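PDB 6Q78: GH26C from Muricauda sp. MAR_2010_75, which probably hydrolyses internal beta-1,4-mannosidic linkages of mannans, as an endo-beta-mannanase of glycoside hydrolase family 26. Local coordinates for residues Q136-Q139 with I140-V144; Y196-K199 with L200-I203; T252-Y255 with L256-L260. All blocks are in the same frame, centred on the assembly; numbering follows the deposited sequence.

Contact 1: Q136-Q139 with I140-V144; sequences QENQ and IRDDV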
loop_
_atom_site.group_PDB
_atom_site.type_symbol
_atom_site.label_atom_id
_atom_site.label_comp_id
_atom_site.label_asym_id
_atom_site.label_seq_id
_atom_site.Cartn_x
_atom_site.Cartn_y
_atom_site.Cartn_z
ATOM N N GLN A 136 1.103 16.412 11.744
ATOM C CA GLN A 136 0.652 15.134 11.172
ATOM C C GLN A 136 1.844 14.292 10.749
ATOM O O GLN A 136 1.864 13.081 10.995
ATOM C CB GLN A 136 -0.284 15.388 9.981
ATOM C CG GLN A 136 -1.578 16.164 10.395
ATOM C CD GLN A 136 -2.341 15.426 11.482
ATOM O OE1 GLN A 136 -2.865 14.335 11.249
ATOM N NE2 GLN A 136 -2.356 15.981 12.680
ATOM N N GLU A 137 2.832 14.918 10.109
ATOM C CA GLU A 137 4.061 14.236 9.702
ATOM C C GLU A 137 4.724 13.571 10.899
ATOM O O GLU A 137 5.147 12.402 10.825
ATOM C CB GLU A 137 5.003 15.278 9.094
ATOM C CG GLU A 137 6.401 14.738 8.871
ATOM C CD GLU A 137 7.303 15.761 8.216
ATOM O OE1 GLU A 137 6.791 16.579 7.434
ATOM O OE2 GLU A 137 8.538 15.739 8.451
ATOM N N ASN A 138 4.791 14.279 12.018
ATOM C CA ASN A 138 5.459 13.733 13.195
ATOM C C ASN A 138 4.674 12.591 13.811
ATOM O O ASN A 138 5.269 11.617 14.319
ATOM C CB ASN A 138 5.623 14.842 14.218
ATOM C CG ASN A 138 6.493 14.447 15.344
ATOM O OD1 ASN A 138 7.714 14.367 15.193
ATOM N ND2 ASN A 138 5.886 14.204 16.501
ATOM N N GLN A 139 3.341 12.691 13.798
ATOM C CA GLN A 139 2.536 11.571 14.268
ATOM C C GLN A 139 2.685 10.345 13.359
ATOM O O GLN A 139 2.786 9.206 13.852
ATOM C CB GLN A 139 1.062 11.975 14.366
ATOM C CG GLN A 139 0.251 10.783 15.006
ATOM C CD GLN A 139 0.742 10.460 16.430
ATOM O OE1 GLN A 139 1.321 9.372 16.716
ATOM N NE2 GLN A 139 0.535 11.401 17.322
ATOM N N ILE A 140 2.727 10.548 12.031
ATOM C CA ILE A 140 3.001 9.442 11.114
ATOM C C ILE A 140 4.346 8.820 11.437
ATOM O O ILE A 140 4.482 7.585 11.547
ATOM C CB ILE A 140 2.940 9.931 9.655
ATOM C CG1 ILE A 140 1.509 10.295 9.293
ATOM C CG2 ILE A 140 3.465 8.812 8.726
ATOM C CD1 ILE A 140 1.411 11.216 8.039
ATOM N N ARG A 141 5.358 9.661 11.604
ATOM C CA ARG A 141 6.703 9.135 11.895
ATOM C C ARG A 141 6.704 8.300 13.187
ATOM O O ARG A 141 7.223 7.163 13.215
ATOM C CB ARG A 141 7.684 10.309 12.014
ATOM C CG ARG A 141 9.133 9.878 12.218
ATOM C CD ARG A 141 10.115 11.055 11.920
ATOM N NE ARG A 141 11.495 10.588 12.088
ATOM C CZ ARG A 141 12.044 10.452 13.296
ATOM N NH1 ARG A 141 11.325 10.740 14.380
ATOM N NH2 ARG A 141 13.296 10.021 13.441
ATOM N N ASP A 142 6.040 8.795 14.241
ATOM C CA ASP A 142 5.967 8.034 15.491
ATOM C C ASP A 142 5.231 6.700 15.298
ATOM O O ASP A 142 5.665 5.671 15.836
ATOM C CB ASP A 142 5.239 8.849 16.539
ATOM C CG ASP A 142 6.093 9.987 17.108
ATOM O OD1 ASP A 142 7.314 10.081 16.793
ATOM O OD2 ASP A 142 5.532 10.786 17.873
ATOM N N ASP A 143 4.145 6.684 14.516
ATOM C CA ASP A 143 3.399 5.435 14.318
ATOM C C ASP A 143 4.207 4.441 13.487
ATOM O O ASP A 143 4.188 3.229 13.772
ATOM C CB ASP A 143 2.060 5.730 13.618
ATOM C CG ASP A 143 1.039 6.402 14.521
ATOM O OD1 ASP A 143 -0.047 6.826 13.988
ATOM O OD2 ASP A 143 1.298 6.533 15.726
ATOM N N VAL A 144 4.955 4.934 12.486
ATOM C CA VAL A 144 5.791 4.061 11.659
ATOM C C VAL A 144 6.929 3.453 12.484
ATOM O O VAL A 144 7.249 2.256 12.337
ATOM C CB VAL A 144 6.296 4.859 10.443
ATOM C CG1 VAL A 144 7.472 4.151 9.708
ATOM C CG2 VAL A 144 5.134 5.055 9.459
HETATM O O HOH W 1 8.706 11.584 15.107
#
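Asn138, Arg141 and Asp142 are joined through one water on the outer side of helix 132-150, the helix of a beta-alpha-beta crossover between strands 112-116 and 153-157 of the TIM barrel. The water donates to Asp142 OD1 at 2.7 Å and to Asn138 OD1 at 3.0 Å, and accepts from Arg141 NH1 at 2.8 Å, lying in the guanidinium plane at its edge. Arg141 reaches it with an extended chain, CG anti to the backbone N (chi1 -176°), and its NH2 holds Ser209 O. Direct contact between Asn138 and Asp142 is looser, ND2 to OD2 3.7 Å, with amide and carboxylate planes turned 71° apart, so the water carries this pairing. Beneath it run regular i to i+4 backbone bonds, including Asp143 N to Gln139 O at 2.9 Å. Glu137 OE1 makes a salt bridge to Lys202 and a hydrogen bond to Asn125. The Asp143 carboxylate folds back over the preceding turn, CG 3.4 Å from Gln139 O, and also touches Phe89, Ser90 and Leu113; an alanine here would probably open a gap against those three residues and beside Gln139 O. On the barrel side, Ile140 packs on Ser115 and Phe156, and its CG1 sits 3.3 Å from Gln136 O.

Contact 2: Y196-K199 with L200-I203; sequences YKQK and LEKI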
loop_
_atom_site.group_PDB
_atom_site.type_symbol
_atom_site.label_atom_id
_atom_site.label_comp_id
_atom_site.label_asym_id
_atom_site.label_seq_id
_atom_site.Cartn_x
_atom_site.Cartn_y
_atom_site.Cartn_z
ATOM N N TYR A 196 8.249 19.119 -8.494
ATOM C CA TYR A 196 8.096 17.694 -8.201
ATOM C C TYR A 196 9.386 17.102 -7.624
ATOM O O TYR A 196 9.338 16.295 -6.681
ATOM C CB TYR A 196 7.700 16.957 -9.482
ATOM C CG TYR A 196 7.526 15.479 -9.294
ATOM C CD1 TYR A 196 6.652 14.993 -8.322
ATOM C CD2 TYR A 196 8.234 14.556 -10.070
ATOM C CE1 TYR A 196 6.466 13.627 -8.124
ATOM C CE2 TYR A 196 8.042 13.153 -9.890
ATOM C CZ TYR A 196 7.163 12.724 -8.902
ATOM O OH TYR A 196 6.952 11.393 -8.642
ATOM N N LYS A 197 10.543 17.493 -8.153
ATOM C CA LYS A 197 11.798 17.025 -7.569
ATOM C C LYS A 197 11.893 17.415 -6.105
ATOM O O LYS A 197 12.353 16.618 -5.286
ATOM C CB LYS A 197 12.998 17.531 -8.370
ATOM C CG LYS A 197 13.157 16.814 -9.718
ATOM C CD LYS A 197 14.450 17.197 -10.471
ATOM C CE LYS A 197 14.534 18.618 -10.885
ATOM N NZ LYS A 197 15.831 18.672 -11.650
ATOM N N GLN A 198 11.434 18.631 -5.748
ATOM C CA GLN A 198 11.474 19.040 -4.343
ATOM C C GLN A 198 10.577 18.160 -3.487
ATOM O O GLN A 198 10.931 17.835 -2.346
ATOM C CB GLN A 198 11.100 20.522 -4.222
ATOM C CG GLN A 198 11.456 21.135 -2.867
ATOM C CD GLN A 198 10.521 20.710 -1.751
ATOM O OE1 GLN A 198 9.300 20.672 -1.918
ATOM N NE2 GLN A 198 11.098 20.374 -0.594
ATOM N N LYS A 199 9.415 17.760 -4.009
ATOM C CA LYS A 199 8.558 16.845 -3.245
ATOM C C LYS A 199 9.240 15.497 -3.032
ATOM O O LYS A 199 9.147 14.903 -1.947
ATOM C CB LYS A 199 7.224 16.631 -3.962
ATOM C CG LYS A 199 6.373 17.884 -4.164
ATOM C CD LYS A 199 6.183 18.684 -2.867
ATOM C CE LYS A 199 5.121 19.780 -3.115
ATOM N NZ LYS A 199 4.884 20.597 -1.860
ATOM N N LEU A 200 9.900 14.966 -4.078
ATOM C CA LEU A 200 10.636 13.710 -3.900
ATOM C C LEU A 200 11.778 13.876 -2.905
ATOM O O LEU A 200 12.086 12.951 -2.141
ATOM C CB LEU A 200 11.162 13.188 -5.241
ATOM C CG LEU A 200 10.045 12.850 -6.235
ATOM C CD1 LEU A 200 10.774 12.299 -7.459
ATOM C CD2 LEU A 200 9.057 11.820 -5.686
ATOM N N GLU A 201 12.416 15.043 -2.899
ATOM C CA GLU A 201 13.469 15.288 -1.915
ATOM C C GLU A 201 12.908 15.269 -0.499
ATOM O O GLU A 201 13.569 14.770 0.425
ATOM C CB GLU A 201 14.175 16.610 -2.232
ATOM C CG GLU A 201 15.030 16.495 -3.512
ATOM C CD GLU A 201 15.268 17.821 -4.241
ATOM O OE1 GLU A 201 15.085 18.905 -3.633
ATOM O OE2 GLU A 201 15.650 17.782 -5.439
ATOM N N LYS A 202 11.682 15.782 -0.308
ATOM C CA LYS A 202 11.054 15.708 1.015
ATOM C C LYS A 202 10.706 14.267 1.376
ATOM O O LYS A 202 10.952 13.829 2.506
ATOM C CB LYS A 202 9.778 16.569 1.039
ATOM C CG LYS A 202 9.010 16.526 2.368
ATOM C CD LYS A 202 9.898 17.048 3.523
ATOM C CE LYS A 202 9.261 16.757 4.896
ATOM N NZ LYS A 202 7.953 17.484 5.066
ATOM N N ILE A 203 10.162 13.492 0.428
ATOM C CA ILE A 203 9.933 12.074 0.692
ATOM C C ILE A 203 11.236 11.386 1.087
ATOM O O ILE A 203 11.269 10.573 2.022
ATOM C CB ILE A 203 9.274 11.407 -0.532
ATOM C CG1 ILE A 203 7.800 11.859 -0.609
ATOM C CG2 ILE A 203 9.389 9.849 -0.427
ATOM C CD1 ILE A 203 7.081 11.349 -1.843
#
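Tyr196 and Leu200 form the close-packed half of this turn of helix 193-208, one of the helices surrounding the TIM barrel. The tyrosine CG stands anti to the backbone N (chi1 180°), which slants the ring toward the next turn, one face over Leu200. Leu200 CG lies 4.1 Å from the ring centroid and 18° off its normal, a CH-pi contact displaced toward the rim. The two methyls spread over the far end of the ring: CD1 meets Tyr196 CE2 at 3.8 Å, while CD2 reaches Tyr196 OH at 3.7 Å. In the backbone, Leu200 N is hydrogen-bonded to Tyr196 O at 3.0 Å. Leu248, Trp158 and Phe225 also touch the ring, and its hydroxyl is hydrogen-bonded to Thr252.

The side carrying Lys197, Gln198 and Glu201 is looser and more exposed. Gln198 CG comes no nearer to Glu201 OE1 than 4.3 Å, and the amide does not engage the carboxylate. Although Lys197 and Glu201 have the i to i+4 spacing of a salt bridge, their charged atoms NZ and OE2 are 6.3 Å apart, because the lysine chain already leads away from the glutamate at CG (chi1 -73°). The glutamate instead lies against the backbone, with CD 3.3 Å from Lys197 O, and OE2 is hydrogen-bonded to Tyr255 OH. Lys199 NZ makes a salt bridge to Asp123 and a hydrogen bond to Thr121 O; Lys202 NZ does the same with Glu137 and Ile120 O. The chemistry splits: backbone bonds and apolar contact hold the turn, whereas Lys199, Lys202 and Glu201 probably spend their charges on neighbouring elements.

Contact 3: T252-Y255 with L256-L260; sequences TVTY and LKNTL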
loop_
_atom_site.group_PDB
_atom_site.type_symbol
_atom_site.label_atom_id
_atom_site.label_comp_id
_atom_site.label_asym_id
_atom_site.label_seq_id
_atom_site.Cartn_x
_atom_site.Cartn_y
_atom_site.Cartn_z
ATOM N N THR A 252 10.735 8.645 -11.283
ATOM C CA THR A 252 10.562 8.707 -9.834
ATOM C C THR A 252 11.426 7.670 -9.137
ATOM O O THR A 252 12.099 7.973 -8.137
ATOM C CB THR A 252 9.085 8.493 -9.501
ATOM O OG1 THR A 252 8.336 9.560 -10.091
ATOM C CG2 THR A 252 8.845 8.526 -8.015
ATOM N N VAL A 253 11.395 6.427 -9.628
ATOM C CA VAL A 253 12.227 5.399 -8.991
ATOM C C VAL A 253 13.701 5.780 -9.052
ATOM O O VAL A 253 14.436 5.676 -8.056
ATOM C CB VAL A 253 11.959 4.041 -9.650
ATOM C CG1 VAL A 253 12.978 3.000 -9.174
ATOM C CG2 VAL A 253 10.543 3.606 -9.303
ATOM N N THR A 254 14.173 6.194 -10.238
ATOM C CA THR A 254 15.587 6.494 -10.389
ATOM C C THR A 254 15.995 7.696 -9.554
ATOM O O THR A 254 17.090 7.713 -8.975
ATOM C CB THR A 254 15.873 6.691 -11.874
ATOM O OG1 THR A 254 15.611 5.451 -12.562
ATOM C CG2 THR A 254 17.315 7.119 -12.133
ATOM N N TYR A 255 15.136 8.715 -9.469
ATOM C CA TYR A 255 15.509 9.889 -8.691
ATOM C C TYR A 255 15.620 9.546 -7.209
ATOM O O TYR A 255 16.568 9.980 -6.535
ATOM C CB TYR A 255 14.489 11.003 -8.920
ATOM C CG TYR A 255 14.982 12.382 -8.502
ATOM C CD1 TYR A 255 15.917 13.056 -9.261
ATOM C CD2 TYR A 255 14.491 13.015 -7.371
ATOM C CE1 TYR A 255 16.367 14.309 -8.895
ATOM C CE2 TYR A 255 14.926 14.291 -7.006
ATOM C CZ TYR A 255 15.874 14.917 -7.764
ATOM O OH TYR A 255 16.335 16.181 -7.410
ATOM N N LEU A 256 14.673 8.756 -6.692
ATOM C CA LEU A 256 14.736 8.358 -5.285
ATOM C C LEU A 256 15.904 7.417 -5.002
ATOM O O LEU A 256 16.680 7.641 -4.062
ATOM C CB LEU A 256 13.444 7.668 -4.883
ATOM C CG LEU A 256 12.278 8.661 -4.720
ATOM C CD1 LEU A 256 10.977 7.904 -4.666
ATOM C CD2 LEU A 256 12.473 9.437 -3.430
ATOM N N LYS A 257 16.063 6.379 -5.828
ATOM C CA LYS A 257 17.080 5.356 -5.564
ATOM C C LYS A 257 18.486 5.854 -5.863
ATOM O O LYS A 257 19.417 5.634 -5.075
ATOM C CB LYS A 257 16.751 4.113 -6.388
ATOM C CG LYS A 257 17.870 3.084 -6.467
ATOM C CD LYS A 257 17.346 1.808 -7.148
ATOM C CE LYS A 257 16.972 2.023 -8.583
ATOM N NZ LYS A 257 18.226 2.127 -9.364
ATOM N N ASN A 258 18.675 6.531 -6.990
ATOM C CA ASN A 258 20.004 6.902 -7.443
ATOM C C ASN A 258 20.378 8.323 -7.029
ATOM O O ASN A 258 21.334 8.512 -6.277
ATOM C CB ASN A 258 20.105 6.661 -8.957
ATOM C CG ASN A 258 19.897 5.195 -9.307
ATOM O OD1 ASN A 258 19.059 4.847 -10.134
ATOM N ND2 ASN A 258 20.648 4.328 -8.658
ATOM N N THR A 259 19.630 9.334 -7.477
ATOM C CA THR A 259 19.998 10.711 -7.149
ATOM C C THR A 259 19.966 10.971 -5.648
ATOM O O THR A 259 20.876 11.617 -5.106
ATOM C CB THR A 259 19.090 11.677 -7.906
ATOM O OG1 THR A 259 19.227 11.410 -9.301
ATOM C CG2 THR A 259 19.495 13.116 -7.650
ATOM N N LEU A 260 18.934 10.479 -4.955
ATOM C CA LEU A 260 18.741 10.782 -3.538
ATOM C C LEU A 260 19.184 9.637 -2.625
ATOM O O LEU A 260 19.009 9.725 -1.404
ATOM C CB LEU A 260 17.274 11.154 -3.258
ATOM C CG LEU A 260 16.774 12.313 -4.110
ATOM C CD1 LEU A 260 15.344 12.575 -3.779
ATOM C CD2 LEU A 260 17.633 13.571 -3.900
HETATM O O HOH W 2 16.699 3.013 -11.827
#
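Tyr255 lies across the last turn of helix 242-259, between Thr259 and Leu260. Its CB only starts the side chain beside the peptide to Leu256, and CG, anti to the backbone N (chi1 -163°), carries the ring toward those two residues. On the CD1-CE1 side of the ring, CD1 meets Thr259 CB and OG1, and CE1 meets Thr259 CG2 at 3.6 Å; Thr259 CB makes an off-centre CH-pi contact, 4.2 Å from the centroid. On the CD2-CE2 side both atoms meet Leu260 CD1, at 3.7 Å from CE2. CZ comes within 4.0 Å of Thr259 CG2, and OH is hydrogen-bonded to Glu201 OE2 of helix 193-208. The helix widens here into a pi-type turn: Leu260 N binds Tyr255 O, five residues back, at 2.9 Å, and Thr254 O takes Asn258 N at 2.8 Å plus a weak bond from Thr259 N. Lys257 NZ, curled back at chi3 and chi4, grips Asn258 OD1 and a water shared with Thr254 OG1, which is also hydrogen-bonded to Gln250 O. Among its neighbours, the turn presents Tyr255 and Leu260 to helix 193-208, while Val253 and Leu256 rest on Phe267 and Met265 of barrel strand 265-269.

Overall arrangement
The contacts lie in the helical layer around the barrel, their centres 17 to 19 Å from the centre of the chain. Contact 2 is the middle member, its centre about 10 Å from that of contact 3 and about 18 Å from that of contact 1; the nearest atoms of contacts 1 and 3 are about 14 Å apart. A salt bridge, Glu137 OE1 to Lys202 NZ at 2.8 Å, ties contacts 1 and 2. Two probable hydrogen bonds, Glu201 OE2 to Tyr255 OH at 2.6 Å and Tyr196 OH to Thr252 OG1 at 2.7 Å, tie contacts 2 and 3. The active site would be expected at the C-terminal ends of the strands, a rim that Tyr196 approaches.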